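PDB 6IV9: Cas13d from uncultured Ruminococcus sp, which binds a CRISPR RNA, matures it and cleaves target RNA, both under the control of its two HEPN domains. Local coordinates for residues Leu795-Asn800 and Tyr899-Phe904; Asn337-Ser342 and Asp468-Leu473; Ser103-Gly108 and Ile115-Lys120. The protein carries 2 engineered substitutions. One frame throughout, in Å; residues are numbered along the deposited sequence.

How the interactions relate
The three contacts lie in series along one mostly helical chain. Interaction 3, a beta hairpin near the N-terminus, closes first, then interaction 2, between helices 338-347 and 467-475, and last interaction 1, between helices 795-799 and 901-908. They share no helix or strand. Interactions 1 and 2 have centres about 61 Å apart, on opposite sides of the centre of the chain, yet both hold nucleotides of the CRISPR RNA, which is therefore gripped at well-separated points. Interaction 3 lies about 35 Å from interaction 1 and about 53 Å from interaction 2 between centres; its nearest atom is about 7 Å from the RNA, so it joins strands close to the bound RNA.

Interaction 1. Residues Leu795-Asn800 and Tyr899-Phe904; sequences LFLKKN and YNIPRF. With nucleotides of chain B.
At the RNA-facing N-terminus of helix 901-908, Ile901 and Pro902 of the first turn receive the ring of Phe796 from the short helix 795-799. Pro902 CD lies over one face of that ring, a CH-pi contact 3.8 Å from the Phe796 centroid and displaced toward CE1. Phe796 CB rests 3.7 Å from Ile901 CG1, and with CG anti to the carbonyl carbon (chi1 -71°) the ring extends beneath Pro902 CD. Ile901 N is buried over the same face without a hydrogen-bond partner. Asn900 runs alongside the ring, its amide plane 38° from it, while Leu797 CD2 meets Ile901 CD1 at 4.1 Å. An alanine in place of Phe796 would probably leave Pro902 CD without its aromatic face and open a gap beside Asn900 and Ile901. Asn900 is the N-cap residue: its OD1 accepts from Arg903 N (3.1 Å, 164°), and its ND2 gives a weak bond to OP1 of A26 of chain B. Arg903 then forks onto A27 of chain B, NE to OP1 at 2.8 Å and NH2 to OP2 at 2.9 Å. The site is thus an asparagine-capped helix start set against an RNA backbone, with an arginine clamping a phosphate.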
loop_
_atom_site.group_PDB
_atom_site.type_symbol
_atom_site.label_atom_id
_atom_site.label_comp_id
_atom_site.label_asym_id
_atom_site.label_seq_id
_atom_site.Cartn_x
_atom_site.Cartn_y
_atom_site.Cartn_z
ATOM N N LEU A 795 3.797 -26.141 14.630
ATOM C CA LEU A 795 4.846 -25.940 15.659
ATOM C C LEU A 795 4.489 -24.828 16.643
ATOM O O LEU A 795 4.961 -24.893 17.745
ATOM C CB LEU A 795 6.204 -25.684 15.006
ATOM C CG LEU A 795 6.626 -26.688 13.944
ATOM C CD1 LEU A 795 8.070 -26.479 13.547
ATOM C CD2 LEU A 795 6.388 -28.105 14.403
ATOM N N PHE A 796 3.753 -23.812 16.211
ATOM C CA PHE A 796 3.488 -22.710 17.161
ATOM C C PHE A 796 2.744 -23.259 18.376
ATOM O O PHE A 796 3.137 -22.980 19.480
ATOM C CB PHE A 796 2.562 -21.668 16.533
ATOM C CG PHE A 796 3.152 -20.818 15.439
ATOM C CD1 PHE A 796 4.224 -19.982 15.683
ATOM C CD2 PHE A 796 2.599 -20.817 14.179
ATOM C CE1 PHE A 796 4.748 -19.190 14.681
ATOM C CE2 PHE A 796 3.125 -20.025 13.178
ATOM C CZ PHE A 796 4.195 -19.215 13.437
ATOM N N LEU A 797 1.669 -23.992 18.139
ATOM C CA LEU A 797 0.857 -24.586 19.223
ATOM C C LEU A 797 1.593 -25.716 19.953
ATOM O O LEU A 797 1.448 -25.806 21.148
ATOM C CB LEU A 797 -0.465 -25.061 18.626
ATOM C CG LEU A 797 -1.333 -23.941 18.068
ATOM C CD1 LEU A 797 -2.570 -24.495 17.406
ATOM C CD2 LEU A 797 -1.703 -22.957 19.157
ATOM N N LYS A 798 2.297 -26.580 19.233
ATOM C CA LYS A 798 2.967 -27.716 19.903
ATOM C C LYS A 798 4.066 -27.243 20.852
ATOM O O LYS A 798 4.123 -27.731 21.952
ATOM C CB LYS A 798 3.549 -28.674 18.865
ATOM C CG LYS A 798 4.026 -30.009 19.413
ATOM C CD LYS A 798 2.960 -30.742 20.193
ATOM C CE LYS A 798 3.386 -32.102 20.696
ATOM N NZ LYS A 798 2.271 -32.818 21.349
ATOM N N LYS A 799 4.913 -26.335 20.393
ATOM C CA LYS A 799 6.077 -25.840 21.165
ATOM C C LYS A 799 5.683 -24.999 22.374
ATOM O O LYS A 799 6.449 -24.968 23.301
ATOM C CB LYS A 799 7.059 -25.092 20.271
ATOM C CG LYS A 799 7.656 -25.943 19.174
ATOM C CD LYS A 799 8.821 -25.300 18.514
ATOM C CE LYS A 799 9.739 -26.331 17.915
ATOM N NZ LYS A 799 10.919 -25.712 17.289
ATOM N N ASN A 800 4.562 -24.302 22.321
ATOM C CA ASN A 800 4.242 -23.392 23.444
ATOM C C ASN A 800 2.956 -23.850 24.121
ATOM O O ASN A 800 1.907 -23.402 23.738
ATOM C CB ASN A 800 4.173 -21.950 22.948
ATOM C CG ASN A 800 4.344 -20.941 24.056
ATOM O OD1 ASN A 800 3.683 -21.030 25.067
ATOM N ND2 ASN A 800 5.233 -19.993 23.868
ATOM N N TYR A 899 -4.098 -20.296 15.671
ATOM C CA TYR A 899 -3.122 -21.275 15.138
ATOM C C TYR A 899 -1.817 -20.585 14.720
ATOM O O TYR A 899 -0.831 -21.268 14.622
ATOM C CB TYR A 899 -3.761 -22.108 14.036
ATOM C CG TYR A 899 -3.956 -21.316 12.782
ATOM C CD1 TYR A 899 -5.050 -20.493 12.624
ATOM C CD2 TYR A 899 -3.014 -21.348 11.779
ATOM C CE1 TYR A 899 -5.217 -19.744 11.480
ATOM C CE2 TYR A 899 -3.161 -20.611 10.628
ATOM C CZ TYR A 899 -4.260 -19.795 10.487
ATOM O OH TYR A 899 -4.406 -19.061 9.368
ATOM N N ASN A 900 -1.863 -19.315 14.333
ATOM C CA ASN A 900 -0.629 -18.549 14.029
ATOM C C ASN A 900 -0.420 -17.660 15.253
ATOM O O ASN A 900 -1.046 -16.627 15.341
ATOM C CB ASN A 900 -0.753 -17.746 12.739
ATOM C CG ASN A 900 0.557 -17.132 12.312
ATOM O OD1 ASN A 900 1.170 -16.409 13.060
ATOM N ND2 ASN A 900 0.995 -17.434 11.114
ATOM N N ILE A 901 0.444 -18.082 16.159
ATOM C CA ILE A 901 0.573 -17.377 17.459
ATOM C C ILE A 901 1.012 -15.919 17.293
ATOM O O ILE A 901 0.432 -15.092 17.940
ATOM C CB ILE A 901 1.485 -18.175 18.399
ATOM C CG1 ILE A 901 0.767 -19.425 18.896
ATOM C CG2 ILE A 901 1.958 -17.314 19.540
ATOM C CD1 ILE A 901 -0.365 -19.121 19.809
ATOM N N PRO A 902 2.032 -15.589 16.483
ATOM C CA PRO A 902 2.445 -14.205 16.337
ATOM C C PRO A 902 1.310 -13.340 15.771
ATOM O O PRO A 902 1.153 -12.267 16.224
ATOM C CB PRO A 902 3.646 -14.295 15.393
ATOM C CG PRO A 902 4.162 -15.671 15.620
ATOM C CD PRO A 902 2.910 -16.501 15.783
ATOM N N ARG A 903 0.589 -13.840 14.781
ATOM C CA ARG A 903 -0.530 -13.042 14.240
ATOM C C ARG A 903 -1.582 -12.859 15.342
ATOM O O ARG A 903 -1.957 -11.754 15.598
ATOM C CB ARG A 903 -1.149 -13.718 13.017
ATOM C CG ARG A 903 -2.329 -12.963 12.432
ATOM C CD ARG A 903 -2.849 -13.450 11.098
ATOM N NE ARG A 903 -1.869 -13.535 10.045
ATOM C CZ ARG A 903 -1.471 -14.664 9.504
ATOM N NH1 ARG A 903 -2.029 -15.794 9.869
ATOM N NH2 ARG A 903 -0.504 -14.674 8.621
ATOM N N PHE A 904 -1.927 -13.930 16.041
ATOM C CA PHE A 904 -2.976 -13.863 17.086
ATOM C C PHE A 904 -2.588 -12.884 18.190
ATOM O O PHE A 904 -3.408 -12.093 18.582
ATOM C CB PHE A 904 -3.204 -15.247 17.682
ATOM C CG PHE A 904 -4.134 -15.272 18.862
ATOM C CD1 PHE A 904 -5.499 -15.169 18.696
ATOM C CD2 PHE A 904 -3.641 -15.403 20.143
ATOM C CE1 PHE A 904 -6.350 -15.193 19.783
ATOM C CE2 PHE A 904 -4.491 -15.416 21.233
ATOM C CZ PHE A 904 -5.843 -15.314 21.045
ATOM P P A B 27 0.486 -11.063 9.198
ATOM O OP1 A B 27 -0.989 -10.965 9.460
ATOM O OP2 A B 27 0.952 -12.198 8.403
ATOM O "O5'" A B 27 1.110 -9.861 8.403
ATOM C "C5'" A B 27 0.767 -8.532 8.851
ATOM C "C4'" A B 27 1.422 -7.535 7.975
ATOM O "O4'" A B 27 1.053 -6.217 8.383
ATOM C "C3'" A B 27 2.949 -7.535 8.051
ATOM O "O3'" A B 27 3.509 -8.101 6.882
ATOM C "C2'" A B 27 3.330 -6.043 8.112
ATOM O "O2'" A B 27 4.295 -5.696 7.129
ATOM C "C1'" A B 27 1.982 -5.349 7.862
ATOM N N9 A B 27 1.848 -4.063 8.524
ATOM C C8 A B 27 1.498 -2.900 7.887
ATOM N N7 A B 27 1.534 -1.847 8.656
ATOM C C5 A B 27 1.915 -2.349 9.895
ATOM C C6 A B 27 2.105 -1.737 11.147
ATOM N N6 A B 27 1.958 -0.424 11.357
ATOM N N1 A B 27 2.515 -2.518 12.176
ATOM C C2 A B 27 2.658 -3.830 11.958
ATOM N N3 A B 27 2.449 -4.525 10.845
ATOM C C4 A B 27 2.091 -3.716 9.833
ATOM P P A B 26 3.835 -15.245 8.801
ATOM O OP1 A B 26 2.516 -15.882 8.618
ATOM O OP2 A B 26 4.631 -14.663 7.705
ATOM O "O5'" A B 26 3.639 -14.021 9.805
ATOM C "C5'" A B 26 2.709 -14.049 10.871
ATOM C "C4'" A B 26 2.730 -12.739 11.611
ATOM O "O4'" A B 26 4.052 -12.577 12.176
ATOM C "C3'" A B 26 2.572 -11.443 10.814
ATOM O "O3'" A B 26 1.184 -11.066 10.632
ATOM C "C2'" A B 26 3.298 -10.403 11.687
ATOM O "O2'" A B 26 2.405 -9.549 12.441
ATOM C "C1'" A B 26 4.164 -11.262 12.628
ATOM N N9 A B 26 5.579 -10.891 12.598
ATOM C C8 A B 26 6.480 -11.119 11.589
ATOM N N7 A B 26 7.639 -10.540 11.777
ATOM C C5 A B 26 7.510 -9.934 13.018
ATOM C C6 A B 26 8.376 -9.137 13.771
ATOM N N6 A B 26 9.642 -8.885 13.426
ATOM N N1 A B 26 7.901 -8.604 14.920
ATOM C C2 A B 26 6.651 -8.896 15.285
ATOM N N3 A B 26 5.721 -9.581 14.625
ATOM C C4 A B 26 6.239 -10.136 13.527
ATOM P P U B 25 8.591 -19.995 8.967
ATOM O OP1 U B 25 9.745 -20.488 9.771
ATOM O OP2 U B 25 7.224 -20.398 9.274
ATOM O "O5'" U B 25 8.749 -18.443 9.161
ATOM C "C5'" U B 25 7.633 -17.583 8.866
ATOM C "C4'" U B 25 6.930 -17.173 10.143
ATOM O "O4'" U B 25 7.944 -16.711 11.040
ATOM C "C3'" U B 25 6.038 -15.933 9.991
ATOM O "O3'" U B 25 4.728 -16.246 9.631
ATOM C "C2'" U B 25 6.034 -15.319 11.375
ATOM O "O2'" U B 25 4.981 -15.870 12.137
ATOM C "C1'" U B 25 7.342 -15.843 11.986
ATOM N N1 U B 25 8.292 -14.785 12.305
ATOM C C2 U B 25 7.997 -14.041 13.425
ATOM O O2 U B 25 6.960 -14.165 14.030
ATOM N N3 U B 25 8.935 -13.117 13.762
ATOM C C4 U B 25 10.143 -12.895 13.146
ATOM O O4 U B 25 10.893 -12.033 13.588
ATOM C C5 U B 25 10.369 -13.688 11.983
ATOM C C6 U B 25 9.445 -14.572 11.600
#

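Interaction 2. Residues Asn337-Ser342 and Asp468-Leu473; sequences NKVNIS and DVIKEL. With nucleotides of chain B.
Val339 and Leu473 meet with their side chains crossing at about a right angle; the helix segments 338-342 and 468-473 that carry them run 100° apart in direction, their axes 9.5 Å from each other at closest. Leu473 CB touches both valine methyls, and its CD1 reaches Val339 CG1 at 4.0 Å; Ser342 CB adds a looser touch on Leu473 CD2. With CG1 anti to the backbone N (chi1 172°), Val339 turns that methyl to Leu473 CD1, while CG2, also against Leu473 CB, comes 3.5 Å from OP2 of C45 of chain B. Ile470 likewise turns CG2 toward the cytosine O2 of C45, at 3.3 Å, with CD1 beside the ribose. Asn337 lies to one side, where the O2' of U43 of chain B donates to its OD1 at 2.7 Å. Lys338 bends at chi3, bringing CE within 3.4 Å of Leu473 O; its NZ goes on to the carbonyls of Gly474 and Ala476 and to a salt bridge with Glu335. The joint is therefore aliphatic at its middle, with the RNA along one flank, and the lysine charge on another is likely to offset the negative C-terminal end of helix 467-475.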
loop_
_atom_site.group_PDB
_atom_site.type_symbol
_atom_site.label_atom_id
_atom_site.label_comp_id
_atom_site.label_asym_id
_atom_site.label_seq_id
_atom_site.Cartn_x
_atom_site.Cartn_y
_atom_site.Cartn_z
ATOM N N ASN A 337 9.128 19.273 -21.102
ATOM C CA ASN A 337 10.110 19.365 -19.997
ATOM C C ASN A 337 11.234 20.340 -20.348
ATOM O O ASN A 337 12.283 20.238 -19.757
ATOM C CB ASN A 337 10.632 17.974 -19.650
ATOM C CG ASN A 337 9.545 17.117 -19.052
ATOM O OD1 ASN A 337 9.324 17.156 -17.869
ATOM N ND2 ASN A 337 8.848 16.373 -19.872
ATOM N N LYS A 338 10.956 21.280 -21.243
ATOM C CA LYS A 338 11.978 22.212 -21.792
ATOM C C LYS A 338 12.608 23.091 -20.716
ATOM O O LYS A 338 13.751 23.410 -20.853
ATOM C CB LYS A 338 11.390 23.066 -22.914
ATOM C CG LYS A 338 10.249 23.976 -22.504
ATOM C CD LYS A 338 9.438 24.497 -23.648
ATOM C CE LYS A 338 10.171 25.563 -24.421
ATOM N NZ LYS A 338 9.313 26.144 -25.466
ATOM N N VAL A 339 11.855 23.519 -19.726
ATOM C CA VAL A 339 12.506 24.420 -18.748
ATOM C C VAL A 339 13.636 23.698 -18.014
ATOM O O VAL A 339 14.733 24.193 -18.013
ATOM C CB VAL A 339 11.458 24.908 -17.745
ATOM C CG1 VAL A 339 12.107 25.667 -16.620
ATOM C CG2 VAL A 339 10.361 25.708 -18.403
ATOM N N ASN A 340 13.356 22.548 -17.418
ATOM C CA ASN A 340 14.422 21.823 -16.695
ATOM C C ASN A 340 15.499 21.353 -17.668
ATOM O O ASN A 340 16.656 21.446 -17.333
ATOM C CB ASN A 340 13.863 20.690 -15.843
ATOM C CG ASN A 340 13.080 21.209 -14.663
ATOM O OD1 ASN A 340 12.844 22.393 -14.554
ATOM N ND2 ASN A 340 12.683 20.321 -13.779
ATOM N N ILE A 341 15.101 20.857 -18.830
ATOM C CA ILE A 341 16.113 20.326 -19.782
ATOM C C ILE A 341 17.065 21.451 -20.209
ATOM O O ILE A 341 18.255 21.221 -20.192
ATOM C CB ILE A 341 15.441 19.624 -20.970
ATOM C CG1 ILE A 341 14.850 18.278 -20.543
ATOM C CG2 ILE A 341 16.430 19.461 -22.104
ATOM C CD1 ILE A 341 13.872 17.699 -21.510
ATOM N N SER A 342 16.539 22.635 -20.504
ATOM C CA SER A 342 17.403 23.766 -20.933
ATOM C C SER A 342 18.381 24.127 -19.826
ATOM O O SER A 342 19.553 24.202 -20.105
ATOM C CB SER A 342 16.576 24.958 -21.240
ATOM O OG SER A 342 15.788 24.720 -22.369
ATOM N N ASP A 468 9.878 34.815 -13.621
ATOM C CA ASP A 468 10.341 35.477 -14.868
ATOM C C ASP A 468 11.220 34.539 -15.695
ATOM O O ASP A 468 10.979 34.413 -16.880
ATOM C CB ASP A 468 10.994 36.824 -14.563
ATOM C CG ASP A 468 9.984 37.866 -14.112
ATOM O OD1 ASP A 468 8.904 37.909 -14.702
ATOM O OD2 ASP A 468 10.286 38.613 -13.179
ATOM N N VAL A 469 12.214 33.910 -15.085
ATOM C CA VAL A 469 13.074 32.965 -15.845
ATOM C C VAL A 469 12.245 31.772 -16.332
ATOM O O VAL A 469 12.440 31.326 -17.456
ATOM C CB VAL A 469 14.220 32.469 -14.961
ATOM C CG1 VAL A 469 15.057 31.439 -15.676
ATOM C CG2 VAL A 469 15.069 33.612 -14.465
ATOM N N ILE A 470 11.387 31.242 -15.471
ATOM C CA ILE A 470 10.611 30.042 -15.877
ATOM C C ILE A 470 9.695 30.387 -17.051
ATOM O O ILE A 470 9.605 29.598 -17.950
ATOM C CB ILE A 470 9.885 29.421 -14.672
ATOM C CG1 ILE A 470 10.884 28.899 -13.643
ATOM C CG2 ILE A 470 8.931 28.342 -15.127
ATOM C CD1 ILE A 470 10.290 28.603 -12.299
ATOM N N LYS A 471 9.054 31.550 -17.032
ATOM C CA LYS A 471 8.179 31.958 -18.160
ATOM C C LYS A 471 9.036 32.111 -19.415
ATOM O O LYS A 471 8.612 31.693 -20.473
ATOM C CB LYS A 471 7.489 33.278 -17.821
ATOM C CG LYS A 471 6.395 33.740 -18.767
ATOM C CD LYS A 471 5.750 35.020 -18.276
ATOM C CE LYS A 471 4.600 35.517 -19.125
ATOM N NZ LYS A 471 5.058 36.499 -20.134
ATOM N N GLU A 472 10.219 32.677 -19.254
ATOM C CA GLU A 472 11.161 32.917 -20.368
ATOM C C GLU A 472 11.584 31.583 -20.988
ATOM O O GLU A 472 11.543 31.456 -22.201
ATOM C CB GLU A 472 12.381 33.567 -19.723
ATOM C CG GLU A 472 13.349 34.264 -20.650
ATOM C CD GLU A 472 14.112 35.341 -19.901
ATOM O OE1 GLU A 472 13.854 36.532 -20.152
ATOM O OE2 GLU A 472 14.932 34.990 -19.039
ATOM N N LEU A 473 11.974 30.625 -20.153
ATOM C CA LEU A 473 12.403 29.292 -20.639
ATOM C C LEU A 473 11.241 28.573 -21.325
ATOM O O LEU A 473 11.489 27.827 -22.245
ATOM C CB LEU A 473 12.985 28.514 -19.467
ATOM C CG LEU A 473 14.335 29.041 -19.019
ATOM C CD1 LEU A 473 14.824 28.327 -17.785
ATOM C CD2 LEU A 473 15.341 28.928 -20.138
ATOM P P C B 45 6.937 24.239 -16.225
ATOM O OP1 C B 45 6.606 25.488 -16.979
ATOM O OP2 C B 45 8.276 23.638 -16.491
ATOM O "O5'" C B 45 6.900 24.497 -14.659
ATOM C "C5'" C B 45 5.774 25.152 -14.081
ATOM C "C4'" C B 45 6.122 25.498 -12.664
ATOM O "O4'" C B 45 6.983 26.664 -12.650
ATOM C "C3'" C B 45 4.968 25.928 -11.772
ATOM O "O3'" C B 45 4.291 24.814 -11.233
ATOM C "C2'" C B 45 5.717 26.604 -10.640
ATOM O "O2'" C B 45 6.394 25.781 -9.730
ATOM C "C1'" C B 45 6.812 27.337 -11.406
ATOM N N1 C B 45 6.450 28.763 -11.567
ATOM C C2 C B 45 5.993 29.268 -12.783
ATOM O O2 C B 45 5.977 28.529 -13.773
ATOM N N3 C B 45 5.629 30.571 -12.858
ATOM C C4 C B 45 5.670 31.339 -11.766
ATOM N N4 C B 45 5.304 32.615 -11.882
ATOM C C5 C B 45 6.090 30.835 -10.506
ATOM C C6 C B 45 6.470 29.559 -10.452
ATOM P P U B 43 6.556 13.134 -10.999
ATOM O OP1 U B 43 6.896 11.671 -10.848
ATOM O OP2 U B 43 7.395 14.134 -10.342
ATOM O "O5'" U B 43 6.550 13.346 -12.573
ATOM C "C5'" U B 43 6.139 14.593 -13.151
ATOM C "C4'" U B 43 6.625 14.678 -14.581
ATOM O "O4'" U B 43 5.882 13.682 -15.309
ATOM C "C3'" U B 43 6.315 15.997 -15.310
ATOM O "O3'" U B 43 7.420 16.851 -15.062
ATOM C "C2'" U B 43 6.189 15.531 -16.768
ATOM O "O2'" U B 43 7.502 15.258 -17.204
ATOM C "C1'" U B 43 5.493 14.173 -16.594
ATOM N N1 U B 43 4.026 14.243 -16.653
ATOM C C2 U B 43 3.440 14.530 -17.862
ATOM O O2 U B 43 4.074 14.679 -18.885
ATOM N N3 U B 43 2.078 14.627 -17.833
ATOM C C4 U B 43 1.255 14.469 -16.750
ATOM O O4 U B 43 0.039 14.580 -16.896
ATOM C C5 U B 43 1.930 14.172 -15.531
ATOM C C6 U B 43 3.259 14.074 -15.521
#

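Interaction 3. Residues Ser103-Gly108 and Ile115-Lys120; sequences SNIELG and ITFSSK
Strand segments 105-108 and 115-119 run antiparallel, their directions 152° apart and their axes 4.5 Å from each other at closest, with Glu106 and Ser118 as the hydrogen-bonded pair. Glu106 N reaches Ser118 O at 2.8 Å, an almost straight bond (173°), and Ser118 N returns one to Glu106 O. Gly108 N to Thr116 O continues the pairing at one end. At the other, beyond the strands, Lys120 N binds Asn104 O. Leu107 and Phe117 form a non-hydrogen-bonded pair on one face, where Leu107 CD1 touches both Phe117 CB and, at 3.8 Å, Ile115 CG2. With CG between the backbone N and the carbonyl carbon (chi1 78°), the Phe117 ring stands out from its strand and its CD2 meets Ile105 CG2 at 4.0 Å, the two side chains crossing obliquely. These are the strands of the beta hairpin 105-110/114-119, which strand 129-132 extends to a three-stranded antiparallel sheet; Val55 and Ala58 of helix 54-58 also pack on Phe117. Glu106 and Ser118 project to the other face, and a water joins Ser118 OG to Glu106 O. On that side Lys120 stretches fully extended across the first strand, its CE 3.9 Å from Glu106 CB and at about a right angle to that side chain. Its NZ donates to Ser103 OG at 2.6 Å, and this hydroxyl also bonds Glu84, whose charge probably steadies the ammonium group nearby. A second water donates to Asn104 O and accepts from Ser119 OG, 2.7 Å away, bridging the two segments beside the Lys120 N bond; Ser119 OG is also hydrogen-bonded to His121 N.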
loop_
_atom_site.group_PDB
_atom_site.type_symbol
_atom_site.label_atom_id
_atom_site.label_comp_id
_atom_site.label_asym_id
_atom_site.label_seq_id
_atom_site.Cartn_x
_atom_site.Cartn_y
_atom_site.Cartn_z
ATOM N N SER A 103 33.958 -11.918 -4.450
ATOM C CA SER A 103 33.764 -12.365 -3.047
ATOM C C SER A 103 33.671 -11.205 -2.053
ATOM O O SER A 103 34.485 -10.317 -2.115
ATOM C CB SER A 103 34.793 -13.367 -2.644
ATOM O OG SER A 103 34.470 -13.916 -1.393
ATOM N N ASN A 104 32.701 -11.290 -1.143
ATOM C CA ASN A 104 32.460 -10.251 -0.116
ATOM C C ASN A 104 32.750 -10.765 1.292
ATOM O O ASN A 104 32.858 -9.958 2.188
ATOM C CB ASN A 104 31.016 -9.775 -0.182
ATOM C CG ASN A 104 30.743 -9.137 -1.517
ATOM O OD1 ASN A 104 31.515 -8.306 -1.952
ATOM N ND2 ASN A 104 29.689 -9.552 -2.182
ATOM N N ILE A 105 32.834 -12.073 1.459
ATOM C CA ILE A 105 33.053 -12.629 2.811
ATOM C C ILE A 105 34.061 -13.764 2.736
ATOM O O ILE A 105 34.150 -14.399 1.710
ATOM C CB ILE A 105 31.726 -13.094 3.413
ATOM C CG1 ILE A 105 31.026 -14.097 2.504
ATOM C CG2 ILE A 105 30.844 -11.905 3.733
ATOM C CD1 ILE A 105 29.770 -14.666 3.082
ATOM N N GLU A 106 34.777 -13.969 3.834
ATOM C CA GLU A 106 35.785 -15.042 3.956
ATOM C C GLU A 106 35.234 -16.046 4.958
ATOM O O GLU A 106 34.874 -15.642 6.034
ATOM C CB GLU A 106 37.103 -14.452 4.445
ATOM C CG GLU A 106 38.142 -15.487 4.772
ATOM C CD GLU A 106 39.471 -15.285 4.076
ATOM O OE1 GLU A 106 39.856 -14.130 3.863
ATOM O OE2 GLU A 106 40.121 -16.285 3.761
ATOM N N LEU A 107 35.125 -17.300 4.559
ATOM C CA LEU A 107 34.598 -18.315 5.481
ATOM C C LEU A 107 35.733 -18.849 6.346
ATOM O O LEU A 107 36.766 -19.202 5.822
ATOM C CB LEU A 107 33.941 -19.437 4.680
ATOM C CG LEU A 107 32.963 -20.316 5.447
ATOM C CD1 LEU A 107 31.863 -19.487 6.053
ATOM C CD2 LEU A 107 32.378 -21.389 4.552
ATOM N N GLY A 108 35.501 -18.881 7.640
ATOM C CA GLY A 108 36.472 -19.431 8.585
ATOM C C GLY A 108 36.093 -20.853 8.926
ATOM O O GLY A 108 35.739 -21.599 8.035
ATOM N N ILE A 115 29.309 -21.369 12.476
ATOM C CA ILE A 115 29.941 -20.916 11.219
ATOM C C ILE A 115 30.640 -19.606 11.557
ATOM O O ILE A 115 29.996 -18.740 12.104
ATOM C CB ILE A 115 28.888 -20.715 10.126
ATOM C CG1 ILE A 115 28.265 -22.043 9.694
ATOM C CG2 ILE A 115 29.483 -19.958 8.962
ATOM C CD1 ILE A 115 27.025 -21.882 8.878
ATOM N N THR A 116 31.924 -19.516 11.257
ATOM C CA THR A 116 32.658 -18.271 11.538
ATOM C C THR A 116 33.030 -17.657 10.204
ATOM O O THR A 116 33.376 -18.378 9.321
ATOM C CB THR A 116 33.916 -18.508 12.371
ATOM O OG1 THR A 116 33.515 -19.093 13.597
ATOM C CG2 THR A 116 34.648 -17.230 12.680
ATOM N N PHE A 117 32.910 -16.351 10.094
ATOM C CA PHE A 117 33.259 -15.685 8.828
ATOM C C PHE A 117 33.614 -14.237 9.122
ATOM O O PHE A 117 33.424 -13.771 10.202
ATOM C CB PHE A 117 32.125 -15.796 7.812
ATOM C CG PHE A 117 30.990 -14.841 8.056
ATOM C CD1 PHE A 117 30.073 -15.082 9.057
ATOM C CD2 PHE A 117 30.858 -13.695 7.305
ATOM C CE1 PHE A 117 29.036 -14.203 9.287
ATOM C CE2 PHE A 117 29.813 -12.821 7.533
ATOM C CZ PHE A 117 28.913 -13.076 8.528
ATOM N N SER A 118 34.154 -13.576 8.124
ATOM C CA SER A 118 34.493 -12.152 8.269
ATOM C C SER A 118 34.293 -11.468 6.920
ATOM O O SER A 118 34.222 -12.145 5.918
ATOM C CB SER A 118 35.883 -11.977 8.819
ATOM O OG SER A 118 36.842 -12.464 7.923
ATOM N N SER A 119 34.132 -10.161 6.956
ATOM C CA SER A 119 33.980 -9.356 5.730
ATOM C C SER A 119 35.331 -9.229 5.031
ATOM O O SER A 119 36.321 -9.138 5.709
ATOM C CB SER A 119 33.432 -8.007 6.066
ATOM O OG SER A 119 33.519 -7.154 4.962
ATOM N N LYS A 120 35.329 -9.202 3.710
ATOM C CA LYS A 120 36.572 -8.976 2.945
ATOM C C LYS A 120 36.710 -7.475 2.667
ATOM O O LYS A 120 37.679 -7.101 2.034
ATOM C CB LYS A 120 36.515 -9.765 1.637
ATOM C CG LYS A 120 36.835 -11.240 1.778
ATOM C CD LYS A 120 36.900 -11.991 0.491
ATOM C CE LYS A 120 37.224 -13.450 0.713
ATOM N NZ LYS A 120 36.846 -14.307 -0.434
HETATM O O HOH W 1 31.445 -7.891 3.394
HETATM O O HOH W 2 37.038 -15.289 8.436
#